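Local coordinates for anopheles Plasmodium-responsive Leucine-rich repeat protein 1B (Anopheles gambiae, PDB 4XGO), which probably acts in the mosquito's response to Plasmodium by binding the leucine-rich repeat protein LRIM1, this chain being its own leucine-rich repeat domain, at residues Leu28-Gly32 against Leu33-Glu37; Ser84-Pro88 against Gly89-Asn93; Met8-Pro12 against Phe13-Ala17; Arg60-Pro64 against His65-Asn69. All coordinates share one frame; numbering follows the deposited sequence. Where two conformers were deposited one is given.

Contact 1: Leu28-Gly32 against Leu33-Glu37; sequences LNLNG and LQIEE
Leu33 folds its side chain back across the turn it closes and lays it against Leu30, at the start of a leucine-rich repeat where the strand of the repeat bends into its loop. The turn from Leu30 to Leu33 is type II, and its third place is taken by Gly32, whose positive phi of 68° suits a glycine. Leu33 carries CG anti to its own carbonyl carbon (chi1 -59°), which swings the isobutyl group inward: CG sits 3.7 Å from Leu30 O, and CD1 reaches 3.7 Å from Leu30 CA. Leu30 has nearly the same torsions, yet the two side chains lie at a slant to each other and meet through methyls, Leu30 CD2 and Leu33 CD1 being 3.9 Å apart. Ile35, at the beginning of the next strand, extends its long branch toward Leu30 and places CD1 3.9 Å from Leu30 CB. Leu30 and Ile35 are buried, as befits aliphatic residues facing the inside of the solenoid, while Leu33 lies at the edge of this apolar corner.

Leu33 occupies the place where the repeat consensus has asparagine. The backbone of the bend is held by Asn57, the consensus asparagine of the following repeat, whose side-chain amide bonds to Leu30 O, Leu33 N and Ile35 N, and so pins both limbs. Asn31 turns its polar end to Arg55 N, while its backbone is held locally by an Asx turn: Asn31 N donates to Asn29 OD1 at 2.9 Å, from a position 40° above the plane of that amide carbonyl.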
# COMPACT_ATOMS: atom_id res chain seq x y z
N LEU A 28 -6.98 -16.44 18.76
CA LEU A 28 -8.06 -16.38 17.79
C LEU A 28 -7.61 -15.54 16.62
O LEU A 28 -7.37 -14.34 16.76
CB LEU A 28 -9.34 -15.82 18.42
CG LEU A 28 -10.51 -15.63 17.46
CD1 LEU A 28 -10.91 -16.95 16.82
CD2 LEU A 28 -11.72 -14.99 18.12
N ASN A 29 -7.51 -16.17 15.46
CA ASN A 29 -7.13 -15.47 14.25
C ASN A 29 -8.34 -15.11 13.38
O ASN A 29 -8.91 -15.95 12.68
CB ASN A 29 -6.10 -16.26 13.45
CG ASN A 29 -5.56 -15.46 12.27
OD1 ASN A 29 -5.78 -14.26 12.19
ND2 ASN A 29 -4.83 -16.12 11.38
N LEU A 30 -8.74 -13.83 13.46
CA LEU A 30 -9.78 -13.28 12.62
C LEU A 30 -9.19 -12.34 11.59
O LEU A 30 -9.89 -11.50 11.02
CB LEU A 30 -10.80 -12.53 13.48
CG LEU A 30 -11.48 -13.34 14.57
CD1 LEU A 30 -12.45 -12.44 15.35
CD2 LEU A 30 -12.19 -14.55 13.99
N ASN A 31 -7.89 -12.48 11.33
CA ASN A 31 -7.27 -11.62 10.31
C ASN A 31 -7.87 -11.89 8.94
O ASN A 31 -8.11 -13.05 8.58
CB ASN A 31 -5.79 -11.93 10.19
CG ASN A 31 -4.98 -11.53 11.40
OD1 ASN A 31 -5.45 -10.79 12.28
ND2 ASN A 31 -3.77 -12.04 11.47
N GLY A 32 -8.06 -10.84 8.16
CA GLY A 32 -8.33 -10.97 6.73
C GLY A 32 -9.69 -11.57 6.40
O GLY A 32 -9.84 -12.19 5.35
N LEU A 33 -10.67 -11.39 7.29
CA LEU A 33 -12.02 -11.98 7.08
C LEU A 33 -13.08 -10.97 6.63
O LEU A 33 -14.27 -11.29 6.64
CB LEU A 33 -12.47 -12.75 8.32
CG LEU A 33 -11.58 -13.89 8.78
CD1 LEU A 33 -12.10 -14.55 10.05
CD2 LEU A 33 -11.38 -14.94 7.67
N GLN A 34 -12.63 -9.81 6.16
CA GLN A 34 -13.51 -8.70 5.70
C GLN A 34 -14.54 -8.33 6.78
O GLN A 34 -15.70 -8.07 6.47
CB GLN A 34 -14.23 -9.04 4.38
CG GLN A 34 -13.34 -9.46 3.21
CD GLN A 34 -12.46 -8.35 2.66
OE1 GLN A 34 -11.34 -8.62 2.17
NE2 GLN A 34 -12.94 -7.10 2.71
N ILE A 35 -14.10 -8.32 8.03
CA ILE A 35 -14.97 -7.94 9.14
C ILE A 35 -15.18 -6.45 9.11
O ILE A 35 -14.22 -5.67 9.06
CB ILE A 35 -14.39 -8.34 10.51
CG1 ILE A 35 -14.32 -9.87 10.59
CG2 ILE A 35 -15.22 -7.78 11.66
CD1 ILE A 35 -13.54 -10.39 11.77
N GLU A 36 -16.45 -6.04 9.11
CA GLU A 36 -16.78 -4.62 9.12
C GLU A 36 -17.40 -4.22 10.45
O GLU A 36 -16.80 -3.49 11.20
CB GLU A 36 -17.68 -4.25 7.95
CG GLU A 36 -17.80 -2.74 7.74
CD GLU A 36 -18.79 -2.37 6.65
OE1 GLU A 36 -19.37 -3.27 6.00
OE2 GLU A 36 -18.99 -1.15 6.46
N GLU A 37 -18.58 -4.71 10.78
CA GLU A 37 -19.17 -4.37 12.08
C GLU A 37 -18.82 -5.43 13.11
O GLU A 37 -18.72 -6.61 12.78
CB GLU A 37 -20.69 -4.18 11.96
CG GLU A 37 -21.35 -3.83 13.28
CD GLU A 37 -22.82 -3.46 13.15
OE1 GLU A 37 -23.50 -3.98 12.23
OE2 GLU A 37 -23.30 -2.64 13.98

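Contact 2: Ser84-Pro88 against Gly89-Asn93; sequences SSLPP and GIFHN
The ring of Pro87 and the branched side chain of Ile90 fit together across a tight bend, the proline's outer edge resting against the isoleucine. Pro87 CG lies 4.0 Å from Ile90 CD1, and Pro87 CD is 4.1 Å from Ile90 CB. Ile90 fills two hollows at once because its branches part: with CG1 anti to the backbone N (chi1 -171°), CD1 goes to the proline, while CG2 drops over one face of the Phe91 ring, 3.7 Å above its plane and toward the rim. Leu86 adds to the packing, its CB 4.2 Å from Ile90 CG2 and its CD1 4.3 Å from Phe91 CE2.

Leu-Pro with a phenylalanine five residues after the leucine is a familiar pattern of leucine-rich repeats, used in the loop that leads away from the concave-face strand. Pro87 to Ile90 makes a type II turn, in which Pro88 supplies the rigid phi of the second place and Gly89 the positive phi of 89° in the third. A type I turn, Gly89 to His92, follows. Ile90 N reaches back to Pro87 O at 3.3 Å, a long bond bent to 144° at the hydrogen. Beyond the bend, Ile90 packs on Phe67 and Leu86 on Met102.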
# COMPACT_ATOMS: atom_id res chain seq x y z
N SER A 84 -10.84 5.47 13.18
CA SER A 84 -10.44 6.89 13.28
C SER A 84 -10.32 7.35 14.74
O SER A 84 -9.68 8.36 15.02
CB SER A 84 -11.38 7.79 12.48
OG SER A 84 -12.72 7.57 12.84
N SER A 85 -10.90 6.60 15.68
CA SER A 85 -10.77 6.92 17.10
C SER A 85 -10.98 5.67 17.94
O SER A 85 -11.51 4.66 17.45
CB SER A 85 -11.77 8.00 17.51
OG SER A 85 -13.10 7.50 17.45
N LEU A 86 -10.59 5.75 19.21
CA LEU A 86 -10.89 4.69 20.17
C LEU A 86 -11.88 5.26 21.17
O LEU A 86 -11.71 6.39 21.63
CB LEU A 86 -9.64 4.23 20.89
CG LEU A 86 -8.56 3.63 19.97
CD1 LEU A 86 -7.32 3.28 20.75
CD2 LEU A 86 -9.14 2.43 19.26
N PRO A 87 -12.92 4.49 21.51
CA PRO A 87 -13.93 5.00 22.44
C PRO A 87 -13.47 4.96 23.89
O PRO A 87 -12.59 4.18 24.23
CB PRO A 87 -15.08 4.04 22.24
CG PRO A 87 -14.41 2.76 21.92
CD PRO A 87 -13.26 3.14 21.04
N PRO A 88 -14.04 5.83 24.76
CA PRO A 88 -13.63 5.79 26.16
C PRO A 88 -13.95 4.44 26.78
O PRO A 88 -15.02 3.89 26.55
CB PRO A 88 -14.42 6.94 26.82
CG PRO A 88 -15.49 7.31 25.85
CD PRO A 88 -14.99 6.92 24.48
N GLY A 89 -12.98 3.90 27.52
CA GLY A 89 -13.13 2.66 28.24
C GLY A 89 -12.76 1.43 27.43
O GLY A 89 -12.95 0.30 27.89
N ILE A 90 -12.24 1.61 26.22
CA ILE A 90 -11.95 0.47 25.34
C ILE A 90 -11.05 -0.58 26.02
O ILE A 90 -11.29 -1.78 25.86
CB ILE A 90 -11.38 0.94 23.98
CG1 ILE A 90 -11.30 -0.23 22.98
CG2 ILE A 90 -10.03 1.61 24.16
CD1 ILE A 90 -12.65 -0.78 22.58
N PHE A 91 -10.04 -0.14 26.77
CA PHE A 91 -9.12 -1.06 27.46
C PHE A 91 -9.27 -1.06 28.99
O PHE A 91 -8.37 -1.50 29.72
CB PHE A 91 -7.67 -0.77 27.08
CG PHE A 91 -7.41 -0.82 25.60
CD1 PHE A 91 -7.86 -1.90 24.84
CD2 PHE A 91 -6.72 0.19 24.96
CE1 PHE A 91 -7.64 -1.95 23.47
CE2 PHE A 91 -6.49 0.15 23.59
CZ PHE A 91 -6.95 -0.93 22.85
N HIS A 92 -10.42 -0.62 29.49
CA HIS A 92 -10.60 -0.54 30.93
C HIS A 92 -10.58 -1.91 31.62
O HIS A 92 -10.18 -2.02 32.79
CB HIS A 92 -11.92 0.16 31.24
CG HIS A 92 -12.25 0.20 32.70
ND1 HIS A 92 -11.54 0.98 33.60
CD2 HIS A 92 -13.19 -0.45 33.43
CE1 HIS A 92 -12.05 0.82 34.81
NE2 HIS A 92 -13.04 -0.04 34.73
N ASN A 93 -11.02 -2.94 30.90
CA ASN A 93 -11.15 -4.26 31.47
C ASN A 93 -10.15 -5.25 30.86
O ASN A 93 -10.37 -6.47 30.93
CB ASN A 93 -12.58 -4.76 31.27
CG ASN A 93 -13.60 -3.90 31.99
OD1 ASN A 93 -14.36 -3.16 31.36
ND2 ASN A 93 -13.58 -3.94 33.33

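Contact 3: Met8-Pro12 against Phe13-Ala17; sequences MHLTP and FTLSA
Thr14 and Thr11 grip each other at the start of helix 12-23 in a capping box. Thr14 N donates to Thr11 OG1 at 3.1 Å and Thr11 N donates to Thr14 OG1 at 2.8 Å, both almost straight. Threonine suits both places because its hydroxyl is short enough to fold back onto the backbone, and each residue holds OG1 between its N and carbonyl carbon (chi1 76° in Thr11, 61° in Thr14). The hydroxyl of Thr14 does double duty: having accepted from Thr11 N, it gives its proton to His9 O at 2.7 Å, in the carbonyl plane and on a lone pair. It ties the strand, the cap and the first helical turn through one oxygen.

The regular helix bonds start behind the cap. Leu15 N points to Thr11 O at 2.8 Å, nearly along the C=O axis, and Ser16 N donates to Pro12 O at 2.9 Å. Pro12, in the first turn, has no N-H to leave without an acceptor. Apolar groups flank these bonds: the bent chain of Met8 brings CE 3.8 Å from Thr14 OG1, and Leu10 CD1 rests 4.0 Å from Leu15 CB.

Strand 8-10 and helix segment 13-17 meet at nearly a right angle, 94° between their axes. Met8, His9 and Leu10 pair in parallel with a strand of the second subunit, while Leu15 packs on Ala42 of that subunit.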
# COMPACT_ATOMS: atom_id res chain seq x y z
N MET A 8 7.67 -15.41 9.98
CA MET A 8 7.71 -16.78 10.48
C MET A 8 7.85 -17.78 9.35
O MET A 8 7.48 -17.50 8.20
CB MET A 8 6.48 -17.10 11.33
CG MET A 8 5.17 -17.29 10.57
SD MET A 8 3.81 -17.91 11.61
CE MET A 8 4.07 -19.66 11.48
N HIS A 9 8.43 -18.94 9.68
CA HIS A 9 8.48 -20.08 8.77
C HIS A 9 7.33 -21.00 9.17
O HIS A 9 7.14 -21.29 10.37
CB HIS A 9 9.82 -20.85 8.92
CG HIS A 9 10.98 -20.21 8.23
ND1 HIS A 9 11.96 -20.95 7.59
CD2 HIS A 9 11.33 -18.91 8.06
CE1 HIS A 9 12.86 -20.13 7.07
NE2 HIS A 9 12.50 -18.89 7.34
N LEU A 10 6.53 -21.44 8.20
CA LEU A 10 5.48 -22.40 8.45
C LEU A 10 6.02 -23.81 8.26
O LEU A 10 6.24 -24.26 7.13
CB LEU A 10 4.28 -22.17 7.55
CG LEU A 10 3.02 -22.92 8.00
CD1 LEU A 10 2.48 -22.33 9.28
CD2 LEU A 10 1.96 -22.88 6.91
N THR A 11 6.21 -24.50 9.38
CA THR A 11 6.79 -25.85 9.41
C THR A 11 5.80 -26.76 10.12
O THR A 11 4.84 -26.29 10.73
CB THR A 11 8.17 -25.83 10.11
OG1 THR A 11 8.02 -25.74 11.54
CG2 THR A 11 9.00 -24.67 9.63
N PRO A 12 5.98 -28.09 10.02
CA PRO A 12 5.09 -28.89 10.84
C PRO A 12 5.08 -28.51 12.32
O PRO A 12 4.04 -28.56 12.93
CB PRO A 12 5.61 -30.32 10.62
CG PRO A 12 6.17 -30.27 9.24
CD PRO A 12 6.84 -28.94 9.16
N PHE A 13 6.22 -28.10 12.87
CA PHE A 13 6.30 -27.65 14.25
C PHE A 13 5.49 -26.36 14.45
O PHE A 13 4.61 -26.30 15.31
CB PHE A 13 7.74 -27.44 14.70
CG PHE A 13 7.88 -26.97 16.12
CD1 PHE A 13 7.91 -27.90 17.17
CD2 PHE A 13 7.99 -25.60 16.43
CE1 PHE A 13 8.03 -27.48 18.49
CE2 PHE A 13 8.11 -25.19 17.76
CZ PHE A 13 8.12 -26.15 18.78
N THR A 14 5.75 -25.33 13.65
CA THR A 14 5.08 -24.07 13.90
C THR A 14 3.57 -24.19 13.61
O THR A 14 2.75 -23.56 14.32
CB THR A 14 5.70 -22.90 13.12
OG1 THR A 14 5.61 -23.14 11.71
CG2 THR A 14 7.16 -22.71 13.52
N LEU A 15 3.19 -24.99 12.62
CA LEU A 15 1.77 -25.19 12.36
C LEU A 15 1.12 -25.98 13.52
O LEU A 15 -0.00 -25.67 13.93
CB LEU A 15 1.51 -25.85 11.00
CG LEU A 15 0.03 -26.10 10.67
CD1 LEU A 15 -0.80 -24.83 10.75
CD2 LEU A 15 -0.16 -26.77 9.32
N SER A 16 1.84 -26.97 14.06
CA SER A 16 1.33 -27.73 15.21
C SER A 16 1.07 -26.80 16.39
O SER A 16 0.01 -26.89 17.04
CB SER A 16 2.32 -28.83 15.62
OG SER A 16 1.79 -29.64 16.66
N ALA A 17 2.03 -25.93 16.67
CA ALA A 17 1.90 -25.00 17.80
C ALA A 17 0.74 -24.04 17.58
O ALA A 17 -0.05 -23.80 18.51
CB ALA A 17 3.20 -24.29 18.06

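Contact 4: Arg60-Pro64 against His65-Asn69; sequences RYLPP and HVFQN
Val66 turns CG1 into the crowded position between its backbone N and carbonyl carbon (chi1 68°), which puts that methyl 3.3 Å from Pro63 O. The same methyl rests 3.6 Å above the centre of the neighbouring Phe67 ring. Phe67, with CG beside its own N (chi1 -59°), swings the ring back toward Leu62, whose CD1 approaches Phe67 CE2 at 4.2 Å. The compact valine wedges between proline and phenylalanine: its CB lies 4.0 Å from Pro63 CD, so the ring of Pro63 packs against its branch point.

A type I turn from Pro63 to Val66 brings these groups round. Pro64 suits its second place, its fixed phi being the one needed there, and His65, in the third, holds its imidazole alongside the carbonyl group of Pro64. The closing bond, Val66 N to Pro63 O at 3.2 Å, is nearly straight at the hydrogen, but the donor stands 60° above the carbonyl plane, well off either lone pair. Water 1 bridges Phe67 N and Pro64 O: it accepts from Phe67 N at 2.8 Å and lies 2.7 Å from Pro64 O, to which it is hydrogen-bonded.

Leu62 and Phe67 also touch Ile90, and Pro63 touches Thr40. Packing of successive loops in this way, with buried Leu and Phe inside and prolines at the bend, is characteristic of a leucine-rich repeat solenoid.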
# COMPACT_ATOMS: atom_id res chain seq x y z
N ARG A 60 -14.49 -0.23 11.17
CA ARG A 60 -14.62 1.24 11.22
C ARG A 60 -14.74 1.78 12.64
O ARG A 60 -14.24 2.87 12.94
CB ARG A 60 -15.82 1.66 10.37
CG ARG A 60 -16.06 3.15 10.30
CD ARG A 60 -15.03 3.89 9.47
NE ARG A 60 -15.22 5.33 9.63
CZ ARG A 60 -14.69 6.07 10.61
NH1 ARG A 60 -13.92 5.51 11.54
NH2 ARG A 60 -14.95 7.37 10.66
N TYR A 61 -15.41 1.02 13.51
CA TYR A 61 -15.61 1.38 14.92
C TYR A 61 -15.46 0.17 15.81
O TYR A 61 -15.78 -0.95 15.41
CB TYR A 61 -17.03 1.92 15.17
CG TYR A 61 -17.44 3.00 14.24
CD1 TYR A 61 -16.96 4.30 14.40
CD2 TYR A 61 -18.33 2.74 13.19
CE1 TYR A 61 -17.34 5.31 13.53
CE2 TYR A 61 -18.71 3.75 12.32
CZ TYR A 61 -18.23 5.02 12.49
OH TYR A 61 -18.62 6.01 11.62
N LEU A 62 -14.98 0.40 17.03
CA LEU A 62 -15.02 -0.59 18.09
C LEU A 62 -16.09 -0.18 19.11
O LEU A 62 -16.05 0.95 19.60
CB LEU A 62 -13.69 -0.68 18.82
CG LEU A 62 -12.47 -1.17 18.04
CD1 LEU A 62 -11.25 -1.04 18.94
CD2 LEU A 62 -12.62 -2.60 17.56
N PRO A 63 -17.00 -1.09 19.47
CA PRO A 63 -17.90 -0.78 20.59
C PRO A 63 -17.11 -0.60 21.89
O PRO A 63 -16.16 -1.33 22.12
CB PRO A 63 -18.82 -2.00 20.67
CG PRO A 63 -18.62 -2.75 19.39
CD PRO A 63 -17.24 -2.44 18.92
N PRO A 64 -17.48 0.37 22.74
CA PRO A 64 -16.64 0.68 23.91
C PRO A 64 -16.41 -0.49 24.87
O PRO A 64 -15.35 -0.56 25.50
CB PRO A 64 -17.39 1.82 24.62
CG PRO A 64 -18.55 2.18 23.77
CD PRO A 64 -18.62 1.29 22.57
N HIS A 65 -17.40 -1.38 25.00
CA HIS A 65 -17.29 -2.50 25.95
C HIS A 65 -17.02 -3.85 25.27
O HIS A 65 -17.18 -4.90 25.88
CB HIS A 65 -18.56 -2.57 26.83
CG HIS A 65 -18.86 -1.29 27.56
ND1 HIS A 65 -17.95 -0.69 28.41
CD2 HIS A 65 -19.96 -0.50 27.56
CE1 HIS A 65 -18.49 0.41 28.92
NE2 HIS A 65 -19.70 0.55 28.41
N VAL A 66 -16.58 -3.83 24.02
CA VAL A 66 -16.37 -5.08 23.29
C VAL A 66 -15.36 -6.02 23.97
O VAL A 66 -15.51 -7.24 23.88
CB VAL A 66 -15.96 -4.83 21.82
CG1 VAL A 66 -14.57 -4.21 21.75
CG2 VAL A 66 -16.04 -6.11 21.00
N PHE A 67 -14.37 -5.46 24.68
CA PHE A 67 -13.32 -6.28 25.30
C PHE A 67 -13.57 -6.67 26.76
O PHE A 67 -12.75 -7.37 27.37
CB PHE A 67 -11.93 -5.64 25.12
CG PHE A 67 -11.54 -5.42 23.67
CD1 PHE A 67 -11.67 -6.45 22.73
CD2 PHE A 67 -11.06 -4.19 23.24
CE1 PHE A 67 -11.34 -6.25 21.40
CE2 PHE A 67 -10.72 -3.99 21.91
CZ PHE A 67 -10.85 -5.02 20.98
N GLN A 68 -14.71 -6.26 27.32
CA GLN A 68 -15.11 -6.72 28.64
C GLN A 68 -15.21 -8.24 28.70
O GLN A 68 -14.96 -8.85 29.74
CB GLN A 68 -16.44 -6.12 29.04
CG GLN A 68 -16.39 -4.63 29.22
CD GLN A 68 -17.50 -4.15 30.13
OE1 GLN A 68 -18.67 -4.47 29.91
NE2 GLN A 68 -17.14 -3.43 31.17
N ASN A 69 -15.57 -8.86 27.57
CA ASN A 69 -15.68 -10.31 27.49
C ASN A 69 -14.36 -11.06 27.34
O ASN A 69 -14.35 -12.29 27.41
CB ASN A 69 -16.60 -10.71 26.33
CG ASN A 69 -18.06 -10.44 26.62
OD1 ASN A 69 -18.56 -10.76 27.71
ND2 ASN A 69 -18.77 -9.87 25.65
O HOH W 1 -13.86 -2.84 25.59

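Contacts 2 and 4 are counterparts in consecutive loops, 24 residues apart, with centres 7 Å apart. They share the Leu-Pro-Pro bend, but contact 2 uses a type II turn with glycine in its third place, contact 4 a type I turn with histidine there, and they join through hydrogen bonds from Arg60 NH1 to Ser84 OG and from Gln68 NE2 to Asn93 OD1. Both are partly buried and apolar inside. Contact 1, more deeply buried, belongs to the strand side of the solenoid and draws on asparagine amides. Contact 3, the helix cap, is partly buried near the surface at the N-terminal end and dominated by hydroxyl and backbone bonds. Only 1 and 3 meet the second subunit.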